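Local coordinates for protein glycoside transferase (Listeria monocytogenes, PDB 6R2M) that is an extracellular glycoside hydrolase that probably acts on exopolysaccharide, at residues E58-E62 with V63-K67. Numbering follows the deposited sequence.
Sequences EYLVE and VNDSK
The carboxylate oxygen OD2 of D65 is gripped twice, by the hydroxyl of T68 and by the side-chain amide of Q23. D65 OD2 also comes within 4.1 Å of L60 CD2, a loose van der Waals contact. D65 is the N-cap of helix 66-79: its carboxylate caps a backbone N in the first turn, just past K67, and the bonds of OD2 to T68 OG1 and Q23 NE2 are additional. The D65 and L60 side chains lie side by side, pointing the same way. The backbone of the same two residues is joined as well: D65 N donates to L60 O at 3.0 Å in an almost straight bond (171°). Together with the bond from N64 N to V61 O, 3.1 Å long and arriving well above the carbonyl plane, this makes a Schellman motif. N64 is its C-prime residue, and its positive phi (63°) turns the chain out of helix 50-62. One residue earlier, V63 N still bonds to Y59 O at 3.0 Å, an i to i+4 bond of the helical kind, although V63 itself has already left helical backbone angles.

V63 then folds its side chain back over Y59. V63 CG1 sits above one face of the Y59 ring, 3.9 Å from its centroid and displaced toward the hydroxyl end, a CH-pi contact. Its nearest ring atom is Y59 CZ, 3.4 Å from V63 CG1. V63 CG2 meets the ring near Y59 CE2, at 3.7 Å, so both methyls of the valine touch the tyrosine. The phenol OH is hydrogen-bonded to K312 NZ, which ties down the far end of the ring.

The turn thus closes one helix and caps the next within a few residues. Helix 21-29 packs against Y59, L60 and V63 through V22 and Q23, helix 301-312 meets Y59 and V63, and helix 100-116 touches V61 and N64.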
loop_
_atom_site.group_PDB
_atom_site.type_symbol
_atom_site.label_atom_id
_atom_site.label_comp_id
_atom_site.label_asym_id
_atom_site.label_seq_id
_atom_site.Cartn_x
_atom_site.Cartn_y
_atom_site.Cartn_z
ATOM N N GLU A 58 -2.582 3.488 9.131
ATOM C CA GLU A 58 -1.142 3.280 9.238
ATOM C C GLU A 58 -0.446 4.543 9.738
ATOM O O GLU A 58 0.381 4.492 10.662
ATOM C CB GLU A 58 -0.609 2.842 7.872
ATOM C CG GLU A 58 0.859 2.545 7.837
ATOM C CD GLU A 58 1.298 1.994 6.486
ATOM O OE1 GLU A 58 0.449 1.424 5.766
ATOM O OE2 GLU A 58 2.495 2.115 6.151
ATOM N N TYR A 59 -0.781 5.694 9.147
ATOM C CA TYR A 59 -0.208 6.960 9.581
ATOM C C TYR A 59 -0.516 7.238 11.049
ATOM O O TYR A 59 0.360 7.672 11.801
ATOM C CB TYR A 59 -0.724 8.105 8.696
ATOM C CG TYR A 59 -0.154 9.436 9.112
ATOM C CD1 TYR A 59 1.098 9.841 8.652
ATOM C CD2 TYR A 59 -0.829 10.256 10.008
ATOM C CE1 TYR A 59 1.647 11.045 9.036
ATOM C CE2 TYR A 59 -0.286 11.478 10.411
ATOM C CZ TYR A 59 0.953 11.862 9.923
ATOM O OH TYR A 59 1.519 13.063 10.338
ATOM N N LEU A 60 -1.758 6.991 11.476
ATOM C CA LEU A 60 -2.159 7.343 12.832
ATOM C C LEU A 60 -1.427 6.518 13.879
ATOM O O LEU A 60 -1.147 7.026 14.968
ATOM C CB LEU A 60 -3.676 7.188 12.972
ATOM C CG LEU A 60 -4.407 8.184 12.075
ATOM C CD1 LEU A 60 -5.863 7.803 12.008
ATOM C CD2 LEU A 60 -4.234 9.665 12.502
ATOM N N VAL A 61 -1.099 5.259 13.575
ATOM C CA VAL A 61 -0.259 4.489 14.491
ATOM C C VAL A 61 1.131 5.099 14.561
ATOM O O VAL A 61 1.714 5.228 15.649
ATOM C CB VAL A 61 -0.209 3.009 14.069
ATOM C CG1 VAL A 61 0.791 2.232 14.948
ATOM C CG2 VAL A 61 -1.579 2.386 14.173
ATOM N N GLU A 62 1.672 5.513 13.408
ATOM C CA GLU A 62 3.017 6.073 13.373
ATOM C C GLU A 62 3.116 7.342 14.217
ATOM O O GLU A 62 4.134 7.571 14.880
ATOM C CB GLU A 62 3.434 6.350 11.921
ATOM C CG GLU A 62 4.839 6.898 11.759
ATOM C CD GLU A 62 5.919 5.950 12.265
ATOM O OE1 GLU A 62 5.722 4.712 12.221
ATOM O OE2 GLU A 62 6.974 6.460 12.708
ATOM N N VAL A 63 2.067 8.167 14.228
ATOM C CA VAL A 63 2.097 9.423 14.982
ATOM C C VAL A 63 1.438 9.290 16.356
ATOM O O VAL A 63 1.207 10.299 17.027
ATOM C CB VAL A 63 1.483 10.596 14.188
ATOM C CG1 VAL A 63 2.257 10.820 12.893
ATOM C CG2 VAL A 63 -0.014 10.392 13.894
ATOM N N ASN A 64 1.145 8.067 16.797
ATOM C CA ASN A 64 0.714 7.807 18.177
ATOM C C ASN A 64 -0.609 8.489 18.499
ATOM O O ASN A 64 -0.758 9.115 19.545
ATOM C CB ASN A 64 1.788 8.230 19.191
ATOM C CG ASN A 64 1.498 7.708 20.593
ATOM O OD1 ASN A 64 1.089 6.560 20.755
ATOM N ND2 ASN A 64 1.670 8.560 21.600
ATOM N N ASP A 65 -1.581 8.389 17.594
ATOM C CA ASP A 65 -2.874 9.057 17.778
ATOM C C ASP A 65 -3.981 8.017 17.952
ATOM O O ASP A 65 -4.690 7.658 17.011
ATOM C CB ASP A 65 -3.155 10.003 16.607
ATOM C CG ASP A 65 -4.410 10.843 16.821
ATOM O OD1 ASP A 65 -5.125 10.636 17.827
ATOM O OD2 ASP A 65 -4.688 11.712 15.969
ATOM N N SER A 66 -4.156 7.554 19.193
ATOM C CA SER A 66 -5.123 6.482 19.411
ATOM C C SER A 66 -6.556 6.945 19.203
ATOM O O SER A 66 -7.398 6.159 18.743
ATOM C CB SER A 66 -4.945 5.904 20.811
ATOM O OG SER A 66 -5.492 6.816 21.740
ATOM N N LYS A 67 -6.856 8.193 19.547
ATOM C CA LYS A 67 -8.226 8.674 19.407
ATOM C C LYS A 67 -8.662 8.706 17.948
ATOM O O LYS A 67 -9.738 8.198 17.597
ATOM C CB LYS A 67 -8.371 10.058 20.030
ATOM C CG LYS A 67 -9.680 10.741 19.715
ATOM C CD LYS A 67 -9.770 12.066 20.459
ATOM C CE LYS A 67 -10.999 12.859 20.043
ATOM N NZ LYS A 67 -10.915 13.281 18.616
#